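Local coordinates for protein pyocin-S2 (Pseudomonas aeruginosa, PDB 5ODW) that kills sensitive bacterial cells by breaking down their chromosomal DNA and blocking lipid synthesis, this chain being the N-terminal piece of the toxin, without its nuclease domain, at residues K103-L117 with Y172-L186. Residues are numbered along the deposited sequence; the frame is centred on the assembly and turned at random.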
loop_
_atom_site.group_PDB
_atom_site.type_symbol
_atom_site.label_atom_id
_atom_site.label_comp_id
_atom_site.label_asym_id
_atom_site.label_seq_id
_atom_site.Cartn_x
_atom_site.Cartn_y
_atom_site.Cartn_z
ATOM N N LYS C 103 31.361 54.107 -32.995
ATOM C CA LYS C 103 31.523 52.749 -33.498
ATOM C C LYS C 103 32.033 51.825 -32.397
ATOM O O LYS C 103 31.433 50.766 -32.191
ATOM C CB LYS C 103 32.393 52.672 -34.768
ATOM C CG LYS C 103 32.274 51.307 -35.480
ATOM C CD LYS C 103 33.202 51.172 -36.673
ATOM C CE LYS C 103 33.589 49.738 -36.952
ATOM N NZ LYS C 103 34.724 49.289 -36.101
ATOM N N SER C 104 33.014 52.263 -31.618
ATOM C CA SER C 104 33.596 51.420 -30.581
ATOM C C SER C 104 32.551 50.982 -29.570
ATOM O O SER C 104 32.546 49.838 -29.131
ATOM C CB SER C 104 34.707 52.183 -29.875
ATOM O OG SER C 104 35.429 52.961 -30.808
ATOM N N ILE C 105 31.676 51.902 -29.197
ATOM C CA ILE C 105 30.567 51.613 -28.275
ATOM C C ILE C 105 29.690 50.457 -28.821
ATOM O O ILE C 105 29.416 49.510 -28.079
ATOM C CB ILE C 105 29.743 52.902 -27.949
ATOM C CG1 ILE C 105 30.501 53.831 -26.988
ATOM C CG2 ILE C 105 28.318 52.586 -27.423
ATOM C CD1 ILE C 105 30.224 55.303 -27.213
ATOM N N VAL C 106 29.278 50.550 -30.113
ATOM C CA VAL C 106 28.474 49.571 -30.864
ATOM C C VAL C 106 29.187 48.195 -30.872
ATOM O O VAL C 106 28.555 47.179 -30.548
ATOM C CB VAL C 106 28.131 50.095 -32.294
ATOM C CG1 VAL C 106 27.623 48.974 -33.208
ATOM C CG2 VAL C 106 27.124 51.252 -32.239
ATOM N N ASP C 107 30.485 48.207 -31.180
ATOM C CA ASP C 107 31.333 47.016 -31.156
ATOM C C ASP C 107 31.519 46.434 -29.746
ATOM O O ASP C 107 31.486 45.227 -29.564
ATOM C CB ASP C 107 32.704 47.328 -31.757
ATOM C CG ASP C 107 32.648 47.584 -33.246
ATOM O OD1 ASP C 107 31.546 47.534 -33.822
ATOM O OD2 ASP C 107 33.710 47.833 -33.845
ATOM N N ALA C 108 31.731 47.301 -28.757
ATOM C CA ALA C 108 31.904 46.896 -27.360
ATOM C C ALA C 108 30.635 46.269 -26.861
ATOM O O ALA C 108 30.706 45.255 -26.148
ATOM C CB ALA C 108 32.276 48.085 -26.492
ATOM N N LEU C 109 29.467 46.844 -27.266
ATOM C CA LEU C 109 28.147 46.325 -26.904
ATOM C C LEU C 109 27.913 44.995 -27.591
ATOM O O LEU C 109 27.487 44.052 -26.933
ATOM C CB LEU C 109 27.022 47.313 -27.243
ATOM C CG LEU C 109 25.642 46.993 -26.648
ATOM C CD1 LEU C 109 25.662 46.998 -25.115
ATOM C CD2 LEU C 109 24.588 47.953 -27.176
ATOM N N MET C 110 28.233 44.919 -28.902
ATOM C CA MET C 110 28.124 43.728 -29.733
ATOM C C MET C 110 28.910 42.578 -29.108
ATOM O O MET C 110 28.342 41.498 -28.922
ATOM C CB MET C 110 28.660 44.025 -31.141
ATOM C CG MET C 110 28.017 43.192 -32.226
ATOM S SD MET C 110 29.014 43.073 -33.737
ATOM C CE MET C 110 28.877 44.742 -34.376
ATOM N N ASP C 111 30.162 42.830 -28.747
ATOM C CA ASP C 111 31.011 41.819 -28.137
ATOM C C ASP C 111 30.467 41.342 -26.793
ATOM O O ASP C 111 30.540 40.159 -26.476
ATOM C CB ASP C 111 32.437 42.347 -27.976
ATOM C CG ASP C 111 33.169 42.455 -29.298
ATOM O OD1 ASP C 111 32.593 42.068 -30.332
ATOM O OD2 ASP C 111 34.323 42.924 -29.303
ATOM N N ALA C 112 29.937 42.267 -26.000
ATOM C CA ALA C 112 29.381 41.924 -24.695
ATOM C C ALA C 112 28.205 40.975 -24.864
ATOM O O ALA C 112 28.037 40.024 -24.109
ATOM C CB ALA C 112 28.943 43.182 -23.967
ATOM N N LYS C 113 27.390 41.259 -25.868
ATOM C CA LYS C 113 26.220 40.448 -26.211
ATOM C C LYS C 113 26.636 39.115 -26.799
ATOM O O LYS C 113 25.994 38.090 -26.539
ATOM C CB LYS C 113 25.270 41.212 -27.146
ATOM C CG LYS C 113 24.627 42.381 -26.426
ATOM C CD LYS C 113 23.454 42.995 -27.139
ATOM C CE LYS C 113 22.849 44.094 -26.295
ATOM N NZ LYS C 113 22.339 43.576 -24.996
ATOM N N ALA C 114 27.733 39.133 -27.565
ATOM C CA ALA C 114 28.332 37.948 -28.168
ATOM C C ALA C 114 28.826 36.970 -27.068
ATOM O O ALA C 114 28.570 35.765 -27.161
ATOM C CB ALA C 114 29.489 38.365 -29.068
ATOM N N LYS C 115 29.503 37.514 -26.024
ATOM C CA LYS C 115 30.049 36.776 -24.877
ATOM C C LYS C 115 28.907 36.122 -24.124
ATOM O O LYS C 115 28.971 34.916 -23.872
ATOM C CB LYS C 115 30.813 37.736 -23.948
ATOM C CG LYS C 115 31.729 37.043 -22.973
ATOM C CD LYS C 115 33.104 37.647 -23.047
ATOM C CE LYS C 115 34.006 37.158 -21.946
ATOM N NZ LYS C 115 35.264 37.955 -21.871
ATOM N N SER C 116 27.843 36.925 -23.798
ATOM C CA SER C 116 26.622 36.509 -23.098
ATOM C C SER C 116 25.919 35.390 -23.869
ATOM O O SER C 116 25.567 34.386 -23.254
ATOM C CB SER C 116 25.669 37.686 -22.911
ATOM O OG SER C 116 26.315 38.822 -22.367
ATOM N N LEU C 117 25.746 35.551 -25.214
ATOM C CA LEU C 117 25.122 34.568 -26.108
ATOM C C LEU C 117 25.955 33.290 -26.155
ATOM O O LEU C 117 25.376 32.201 -26.100
ATOM C CB LEU C 117 24.921 35.154 -27.526
ATOM C CG LEU C 117 24.376 34.231 -28.620
ATOM C CD1 LEU C 117 22.903 33.947 -28.433
ATOM C CD2 LEU C 117 24.574 34.842 -29.970
ATOM N N TYR C 172 19.472 38.272 -27.827
ATOM C CA TYR C 172 20.916 38.501 -28.020
ATOM C C TYR C 172 21.363 38.215 -29.468
ATOM O O TYR C 172 22.069 39.048 -30.036
ATOM C CB TYR C 172 21.761 37.648 -27.051
ATOM C CG TYR C 172 21.764 38.049 -25.585
ATOM C CD1 TYR C 172 22.002 39.368 -25.202
ATOM C CD2 TYR C 172 21.723 37.083 -24.581
ATOM C CE1 TYR C 172 22.089 39.729 -23.856
ATOM C CE2 TYR C 172 21.802 37.430 -23.234
ATOM C CZ TYR C 172 21.984 38.754 -22.874
ATOM O OH TYR C 172 22.088 39.086 -21.543
ATOM N N LYS C 173 20.933 37.060 -30.070
ATOM C CA LYS C 173 21.228 36.651 -31.458
ATOM C C LYS C 173 20.762 37.725 -32.452
ATOM O O LYS C 173 21.489 38.034 -33.397
ATOM C CB LYS C 173 20.519 35.318 -31.803
ATOM C CG LYS C 173 21.430 34.106 -32.028
ATOM C CD LYS C 173 20.601 32.857 -32.387
ATOM C CE LYS C 173 21.313 31.526 -32.214
ATOM N NZ LYS C 173 20.356 30.409 -31.965
ATOM N N ALA C 174 19.546 38.281 -32.233
ATOM C CA ALA C 174 18.921 39.320 -33.056
ATOM C C ALA C 174 19.552 40.705 -32.847
ATOM O O ALA C 174 19.645 41.481 -33.805
ATOM C CB ALA C 174 17.436 39.383 -32.763
ATOM N N GLN C 175 19.969 41.014 -31.592
ATOM C CA GLN C 175 20.614 42.278 -31.223
ATOM C C GLN C 175 21.963 42.440 -31.904
ATOM O O GLN C 175 22.310 43.554 -32.294
ATOM C CB GLN C 175 20.761 42.413 -29.703
ATOM C CG GLN C 175 19.475 42.861 -29.012
ATOM C CD GLN C 175 19.651 43.136 -27.545
ATOM O OE1 GLN C 175 19.340 44.219 -27.062
ATOM N NE2 GLN C 175 20.104 42.154 -26.788
ATOM N N ILE C 176 22.720 41.322 -32.059
ATOM C CA ILE C 176 24.025 41.290 -32.738
ATOM C C ILE C 176 23.829 41.648 -34.226
ATOM O O ILE C 176 24.615 42.425 -34.766
ATOM C CB ILE C 176 24.797 39.952 -32.500
ATOM C CG1 ILE C 176 25.118 39.770 -30.997
ATOM C CG2 ILE C 176 26.103 39.925 -33.323
ATOM C CD1 ILE C 176 25.390 38.416 -30.556
ATOM N N ALA C 177 22.743 41.137 -34.850
ATOM C CA ALA C 177 22.370 41.427 -36.236
ATOM C C ALA C 177 22.118 42.929 -36.413
ATOM O O ALA C 177 22.595 43.518 -37.393
ATOM C CB ALA C 177 21.127 40.639 -36.619
ATOM N N ILE C 178 21.405 43.547 -35.440
ATOM C CA ILE C 178 21.093 44.986 -35.411
ATOM C C ILE C 178 22.382 45.800 -35.274
ATOM O O ILE C 178 22.529 46.813 -35.961
ATOM C CB ILE C 178 20.041 45.380 -34.315
ATOM C CG1 ILE C 178 18.694 44.648 -34.514
ATOM C CG2 ILE C 178 19.849 46.890 -34.292
ATOM C CD1 ILE C 178 17.651 44.924 -33.488
ATOM N N LEU C 179 23.299 45.362 -34.382
ATOM C CA LEU C 179 24.567 46.041 -34.126
ATOM C C LEU C 179 25.559 45.878 -35.269
ATOM O O LEU C 179 26.336 46.795 -35.491
ATOM C CB LEU C 179 25.186 45.637 -32.778
ATOM C CG LEU C 179 24.441 46.130 -31.532
ATOM C CD1 LEU C 179 24.722 45.245 -30.333
ATOM C CD2 LEU C 179 24.768 47.579 -31.227
ATOM N N LYS C 180 25.519 44.743 -36.011
ATOM C CA LYS C 180 26.371 44.484 -37.185
ATOM C C LYS C 180 26.019 45.497 -38.286
ATOM O O LYS C 180 26.916 46.083 -38.891
ATOM C CB LYS C 180 26.171 43.043 -37.701
ATOM C CG LYS C 180 27.467 42.270 -37.897
ATOM C CD LYS C 180 27.703 41.258 -36.773
ATOM C CE LYS C 180 28.946 40.420 -36.974
ATOM N NZ LYS C 180 29.106 39.403 -35.901
ATOM N N GLN C 181 24.701 45.722 -38.506
ATOM C CA GLN C 181 24.164 46.673 -39.482
ATOM C C GLN C 181 24.439 48.108 -39.045
ATOM O O GLN C 181 24.766 48.935 -39.899
ATOM C CB GLN C 181 22.661 46.442 -39.720
ATOM C CG GLN C 181 22.073 47.315 -40.845
ATOM C CD GLN C 181 20.639 46.986 -41.208
ATOM O OE1 GLN C 181 20.059 46.026 -40.690
ATOM N NE2 GLN C 181 20.023 47.763 -42.106
ATOM N N THR C 182 24.329 48.400 -37.721
ATOM C CA THR C 182 24.630 49.723 -37.166
ATOM C C THR C 182 26.131 50.029 -37.309
ATOM O O THR C 182 26.475 51.125 -37.753
ATOM C CB THR C 182 24.078 49.884 -35.749
ATOM O OG1 THR C 182 22.655 49.776 -35.804
ATOM C CG2 THR C 182 24.443 51.230 -35.131
ATOM N N SER C 183 26.999 49.031 -37.011
ATOM C CA SER C 183 28.459 49.094 -37.136
ATOM C C SER C 183 28.890 49.271 -38.586
ATOM O O SER C 183 29.786 50.075 -38.837
ATOM C CB SER C 183 29.112 47.843 -36.561
ATOM O OG SER C 183 30.486 48.070 -36.305
ATOM N N GLN C 184 28.252 48.551 -39.541
ATOM C CA GLN C 184 28.555 48.664 -40.969
ATOM C C GLN C 184 28.302 50.087 -41.473
ATOM O O GLN C 184 29.194 50.706 -42.053
ATOM C CB GLN C 184 27.760 47.640 -41.790
ATOM C CG GLN C 184 28.568 46.382 -42.131
ATOM C CD GLN C 184 29.669 46.557 -43.177
ATOM O OE1 GLN C 184 30.594 45.740 -43.268
ATOM N NE2 GLN C 184 29.587 47.586 -44.026
ATOM N N GLU C 185 27.118 50.625 -41.182
ATOM C CA GLU C 185 26.732 51.984 -41.537
ATOM C C GLU C 185 27.737 53.018 -40.982
ATOM O O GLU C 185 28.042 53.998 -41.670
ATOM C CB GLU C 185 25.316 52.276 -41.013
ATOM C CG GLU C 185 24.204 51.629 -41.829
ATOM C CD GLU C 185 22.912 51.293 -41.098
ATOM O OE1 GLU C 185 22.673 51.845 -39.998
ATOM O OE2 GLU C 185 22.131 50.478 -41.640
ATOM N N LEU C 186 28.268 52.783 -39.757
ATOM C CA LEU C 186 29.223 53.693 -39.118
ATOM C C LEU C 186 30.527 53.844 -39.928
ATOM O O LEU C 186 30.957 54.991 -40.125
ATOM C CB LEU C 186 29.494 53.348 -37.638
ATOM C CG LEU C 186 28.316 53.586 -36.663
ATOM C CD1 LEU C 186 28.450 52.741 -35.427
ATOM C CD2 LEU C 186 28.158 55.041 -36.283
#
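Ser183 OG donates to Asp107 OD1 at 2.8 Å, on the lone pair syn to the other carboxylate oxygen, a hydrogen bond that ties the two helices together. OD2 of the same carboxylate takes Lys103 NZ at 2.9 Å in a salt bridge one turn back along helix 96-121, the ammonium coming from the syn side, slightly out of the carboxylate plane. With one partner on each oxygen, the carboxylate's rotation is probably fixed. Ser183 reaches it because OG stands anti to its backbone N (chi1 -162°).

Beside this polar end, Val106 fits as a knob among Leu179, Thr182, Ser183 and Leu186: CG1 lies 3.7 Å from Leu179 CD2, while CG2 meets Leu186 CD1 tip to tip. Met110 and Leu179 run past each other in opposite directions. The bend of Met110 at chi3 (-70°) brings its CE over the backbone of Leu179, and SD lies 3.8 Å from Lys180 CD. Ile176 answers as a knob from the other helix, its CD1 3.7 Å from Leu117 CD2.

At the far end, Ser116 CB sits over one face of the Tyr172 ring, 4.1 Å from its centroid, a CH-pi contact. Lys113 NZ approaches the ring edge near its plane; helix 72-86 supplies Glu79 as a long, weak ion partner for this ammonium.

Knobs offered from both sides and an antiparallel crossing of 157° at 9.4 Å between the segment axes identify knobs-into-holes packing, as in an antiparallel coiled coil, here joining helix 96-121 to the long helix 153-204.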